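Local coordinates for amorpha-4,11-diene synthase (Artemisia annua, PDB 4GAX), which probably converts farnesyl diphosphate into a cyclic sesquiterpene, as a metal-dependent plant terpene synthase, here an engineered variant from work on product specificity, at residues S299-F304 and L428-I433; I340-M345 and P352-F357. All blocks are in the same frame, centred on the assembly; numbering follows the deposited sequence.

Contact 1 of 2, residues S299-F304 and L428-I433; sequences SRARIF and LGMSDI
Ala-301 and Gly-429 bring two helices almost backbone to backbone, with their CA atoms only 3.9 Å apart. The methyl of Ala-301 points at segment 428-433 and rests against the peptide group of Gly-429: its CB lies 3.5 Å from Gly-429 O and 3.6 Å from Gly-429 C. A side-chain carbon built on Gly-429 would fall 2.7 Å from Ala-301 CB, a clash, so the spacing depends on the missing side chain as well as on the small alanine. No hydrogen bond crosses here; the evidence is for close steric fit alone.

Packing is looser to both sides of this point. Phe-304 places CG opposite its own backbone N (chi1 -177°), which carries the ring out toward Leu-428; there CE2 meets Leu-428 CD1 at 4.2 Å, neither squarely over the ring nor at its rim. Met-430, where the chain leaves helical geometry after helix 419-429, touches loosely, its CG 4.4 Å from Ala-301 CB. On the solvent side, the side chain of exposed Arg-300 makes no contact with 428-433 and adds almost nothing to the 190 Å² buried.

The contact thus joins the start of helix 299-322, whose sequence further on includes the DDxxD motif of class I terpene synthases, to the end of helix 419-429. Helix 351-370 covers Phe-304 and Leu-428 through Met-364 and Leu-368, and helix 519-535 receives Met-430 on Leu-521 and Ala-524. Behind helix 299-322, Arg-302 forms a salt bridge with Glu-258 of helix 238-269.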
# COMPACT_ATOMS: atom_id res chain seq x y z
N SER A 299 0.81 3.55 14.84
CA SER A 299 0.02 2.54 15.54
C SER A 299 -1.46 2.89 15.74
O SER A 299 -2.34 2.07 15.43
CB SER A 299 0.65 2.23 16.90
OG SER A 299 0.02 1.10 17.46
N ARG A 300 -1.74 4.08 16.27
CA ARG A 300 -3.14 4.47 16.49
C ARG A 300 -3.89 4.56 15.18
O ARG A 300 -5.06 4.14 15.09
CB ARG A 300 -3.24 5.82 17.22
CG ARG A 300 -2.78 5.78 18.67
CD ARG A 300 -3.39 6.93 19.48
NE ARG A 300 -4.80 6.69 19.81
CZ ARG A 300 -5.22 5.95 20.83
NH1 ARG A 300 -4.35 5.35 21.62
NH2 ARG A 300 -6.53 5.79 21.05
N ALA A 301 -3.23 5.09 14.16
CA ALA A 301 -3.85 5.21 12.84
C ALA A 301 -4.18 3.85 12.24
O ALA A 301 -5.25 3.69 11.67
CB ALA A 301 -2.96 6.02 11.88
N ARG A 302 -3.27 2.88 12.38
CA ARG A 302 -3.54 1.53 11.87
C ARG A 302 -4.74 0.88 12.55
O ARG A 302 -5.57 0.22 11.90
CB ARG A 302 -2.31 0.61 12.08
CG ARG A 302 -1.22 0.77 11.05
CD ARG A 302 -0.23 -0.39 11.15
NE ARG A 302 0.52 -0.34 12.41
CZ ARG A 302 1.54 0.48 12.63
NH1 ARG A 302 1.93 1.33 11.68
NH2 ARG A 302 2.18 0.45 13.80
N ILE A 303 -4.81 1.02 13.87
CA ILE A 303 -5.89 0.37 14.61
C ILE A 303 -7.24 0.96 14.21
O ILE A 303 -8.19 0.23 13.96
CB ILE A 303 -5.68 0.48 16.14
CG1 ILE A 303 -4.52 -0.44 16.55
CG2 ILE A 303 -6.95 0.11 16.90
CD1 ILE A 303 -4.04 -0.24 17.98
N PHE A 304 -7.31 2.28 14.09
CA PHE A 304 -8.56 2.93 13.70
C PHE A 304 -8.95 2.54 12.26
O PHE A 304 -10.11 2.27 11.98
CB PHE A 304 -8.44 4.46 13.80
CG PHE A 304 -9.72 5.17 13.48
CD1 PHE A 304 -10.85 4.94 14.25
CD2 PHE A 304 -9.82 6.01 12.38
CE1 PHE A 304 -12.07 5.56 13.96
CE2 PHE A 304 -11.03 6.64 12.07
CZ PHE A 304 -12.16 6.42 12.87
N LEU A 428 -7.74 11.05 9.49
CA LEU A 428 -8.22 11.09 10.88
C LEU A 428 -7.21 10.43 11.81
O LEU A 428 -7.00 10.91 12.93
CB LEU A 428 -9.58 10.40 11.01
CG LEU A 428 -10.74 11.07 10.28
CD1 LEU A 428 -12.07 10.43 10.70
CD2 LEU A 428 -10.74 12.56 10.59
N GLY A 429 -6.59 9.35 11.35
CA GLY A 429 -5.63 8.62 12.15
C GLY A 429 -4.32 9.38 12.27
O GLY A 429 -3.57 9.19 13.23
N MET A 430 -4.05 10.25 11.30
CA MET A 430 -2.86 11.11 11.30
C MET A 430 -3.20 12.58 11.49
O MET A 430 -2.70 13.44 10.76
CB MET A 430 -2.07 10.93 10.00
CG MET A 430 -1.39 9.60 9.90
SD MET A 430 -0.37 9.44 8.40
CE MET A 430 -1.29 8.11 7.64
N SER A 431 -4.03 12.86 12.49
CA SER A 431 -4.53 14.20 12.73
C SER A 431 -3.46 15.27 12.98
O SER A 431 -3.67 16.45 12.69
CB SER A 431 -5.50 14.18 13.92
OG SER A 431 -5.02 13.28 14.91
N ASP A 432 -2.32 14.87 13.54
CA ASP A 432 -1.27 15.82 13.91
C ASP A 432 -0.66 16.57 12.72
O ASP A 432 -0.10 17.66 12.89
CB ASP A 432 -0.16 15.12 14.68
CG ASP A 432 0.21 13.79 14.05
OD1 ASP A 432 -0.72 13.04 13.68
OD2 ASP A 432 1.42 13.51 13.92
N ILE A 433 -0.77 15.99 11.52
CA ILE A 433 -0.16 16.60 10.34
C ILE A 433 -1.16 17.01 9.24
O ILE A 433 -0.80 17.72 8.29
CB ILE A 433 0.93 15.69 9.71
CG1 ILE A 433 0.29 14.47 9.04
CG2 ILE A 433 1.95 15.26 10.75
CD1 ILE A 433 1.18 13.84 7.97

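Contact 2 of 2, residues I340-M345 and P352-F357; sequences ITCLDM and PIYKLF
In Tyr-354 a chi1 of -166° turns the ring away from its own N and sends it from helix 351-370 toward the turns of 340-345, while Cys-342 holds SG between its own N and carbonyl carbon (chi1 76°), a setting that aims the sulfur at the phenol end. The sulfur lies 4.8 Å from the centroid of the Tyr-354 ring and 50° off its normal, an oblique sulfur-aromatic contact, with Cys-342 SG closest to Tyr-354 OH at 3.4 Å. Nearer the root of the ring, Leu-343 CD2 touches Tyr-354 CD2 at 3.8 Å; these two side chains run past each other in opposite directions. Ile-340 CD1 spans the more exposed border, 4.2 Å from Tyr-354 CD2 and 4.1 Å from Lys-355 CD, where the aliphatic part of the lysine is bent at chi2; beyond it, Lys-355 NZ pairs with Asp-359.

The phenol hydroxyl is gripped twice from outside the two segments: it donates to Ala-334 O near the end of helix 325-337 and accepts from Ser-339 N. A phenylalanine here would probably leave that carbonyl and that N-H without their mate and the ring with less to fix its position.

With no hydrogen bond between the segments, the polar ends of Tyr-354 and Lys-355 find partners outside them. The tyrosine thus does two jobs: its ring packs the 3-10 segment by apolar and sulfur contact, and its hydroxyl ties helix 351-370 to the end of helix 325-337.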
# COMPACT_ATOMS: atom_id res chain seq x y z
N ILE A 340 -26.97 8.16 17.78
CA ILE A 340 -27.49 6.94 18.39
C ILE A 340 -28.98 7.06 18.71
O ILE A 340 -29.68 6.05 18.85
CB ILE A 340 -26.69 6.56 19.65
CG1 ILE A 340 -26.84 5.07 19.93
CG2 ILE A 340 -27.09 7.42 20.86
CD1 ILE A 340 -26.41 4.20 18.75
N THR A 341 -29.48 8.30 18.80
CA THR A 341 -30.87 8.53 19.16
C THR A 341 -31.85 8.02 18.10
O THR A 341 -33.01 7.75 18.41
CB THR A 341 -31.17 10.02 19.39
OG1 THR A 341 -31.23 10.70 18.12
CG2 THR A 341 -30.10 10.66 20.26
N CYS A 342 -31.40 7.89 16.86
CA CYS A 342 -32.28 7.36 15.82
C CYS A 342 -32.18 5.83 15.69
O CYS A 342 -32.54 5.26 14.65
CB CYS A 342 -32.03 8.05 14.48
SG CYS A 342 -30.53 7.51 13.64
N LEU A 343 -31.70 5.16 16.74
CA LEU A 343 -31.57 3.70 16.75
C LEU A 343 -32.94 3.05 16.60
O LEU A 343 -33.07 1.94 16.06
CB LEU A 343 -30.94 3.26 18.07
CG LEU A 343 -30.14 1.96 18.21
CD1 LEU A 343 -31.05 0.80 18.53
CD2 LEU A 343 -29.28 1.66 16.97
N ASP A 344 -33.98 3.74 17.06
CA ASP A 344 -35.35 3.23 17.01
C ASP A 344 -35.96 3.30 15.62
O ASP A 344 -36.99 2.67 15.35
CB ASP A 344 -36.23 4.02 17.97
CG ASP A 344 -36.00 3.64 19.41
OD1 ASP A 344 -35.64 2.47 19.66
OD2 ASP A 344 -36.19 4.51 20.29
N MET A 345 -35.34 4.07 14.73
CA MET A 345 -35.90 4.24 13.39
C MET A 345 -35.38 3.15 12.44
O MET A 345 -35.75 3.11 11.27
CB MET A 345 -35.59 5.64 12.85
CG MET A 345 -34.31 5.75 12.03
SD MET A 345 -34.00 7.38 11.31
CE MET A 345 -33.38 6.91 9.69
N PRO A 352 -27.23 -3.74 15.61
CA PRO A 352 -25.88 -3.93 16.17
C PRO A 352 -24.79 -3.22 15.38
O PRO A 352 -23.81 -2.75 15.94
CB PRO A 352 -25.66 -5.46 16.07
CG PRO A 352 -27.07 -6.03 16.05
CD PRO A 352 -27.89 -5.02 15.29
N ILE A 353 -24.97 -3.14 14.06
CA ILE A 353 -23.94 -2.58 13.21
C ILE A 353 -23.96 -1.06 13.34
O ILE A 353 -22.93 -0.40 13.31
CB ILE A 353 -24.13 -3.00 11.73
CG1 ILE A 353 -24.13 -4.53 11.60
CG2 ILE A 353 -23.03 -2.40 10.85
CD1 ILE A 353 -25.43 -5.26 12.04
N TYR A 354 -25.16 -0.49 13.50
CA TYR A 354 -25.26 0.94 13.68
C TYR A 354 -24.60 1.33 14.99
O TYR A 354 -23.88 2.33 15.06
CB TYR A 354 -26.72 1.42 13.66
CG TYR A 354 -26.85 2.92 13.51
CD1 TYR A 354 -26.66 3.53 12.27
CD2 TYR A 354 -27.15 3.73 14.60
CE1 TYR A 354 -26.78 4.91 12.12
CE2 TYR A 354 -27.27 5.11 14.46
CZ TYR A 354 -27.08 5.69 13.22
OH TYR A 354 -27.19 7.06 13.09
N LYS A 355 -24.82 0.51 16.02
CA LYS A 355 -24.20 0.71 17.33
C LYS A 355 -22.68 0.61 17.30
O LYS A 355 -21.98 1.47 17.86
CB LYS A 355 -24.76 -0.32 18.32
CG LYS A 355 -24.13 -0.27 19.71
CD LYS A 355 -24.44 1.05 20.43
CE LYS A 355 -23.92 1.01 21.88
NZ LYS A 355 -23.55 2.37 22.37
N LEU A 356 -22.16 -0.43 16.66
CA LEU A 356 -20.70 -0.57 16.53
C LEU A 356 -20.12 0.61 15.78
O LEU A 356 -19.08 1.16 16.17
CB LEU A 356 -20.34 -1.87 15.79
CG LEU A 356 -18.84 -2.20 15.75
CD1 LEU A 356 -18.37 -2.70 17.12
CD2 LEU A 356 -18.55 -3.25 14.67
N PHE A 357 -20.78 0.99 14.70
CA PHE A 357 -20.36 2.13 13.87
C PHE A 357 -20.36 3.43 14.69
O PHE A 357 -19.37 4.16 14.70
CB PHE A 357 -21.32 2.24 12.69
CG PHE A 357 -21.07 3.41 11.78
CD1 PHE A 357 -20.33 3.27 10.62
CD2 PHE A 357 -21.63 4.65 12.05
CE1 PHE A 357 -20.12 4.34 9.77
CE2 PHE A 357 -21.41 5.73 11.20
CZ PHE A 357 -20.66 5.58 10.07

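How the contacts relate
Contact 1 is the buried one, its centre about 16 Å from the centre of the chain; contact 2 is only partly buried and its centre lies about 32 Å out. Their centres are 25 Å apart, and contact 2 is nested in the loop that contact 1 closes. Helix 351-370 links them: its earlier part supplies one side of contact 2, and its later part lines contact 1. Helix 299-322 likewise enters contact 1 with its first turns and packs further along against Leu-356 and Phe-357. Neither contact has a hydrogen bond between its segments, but the means differ: backbone proximity at a glycine inside, a tyrosine side chain leaning on a 3-10 segment nearer the surface.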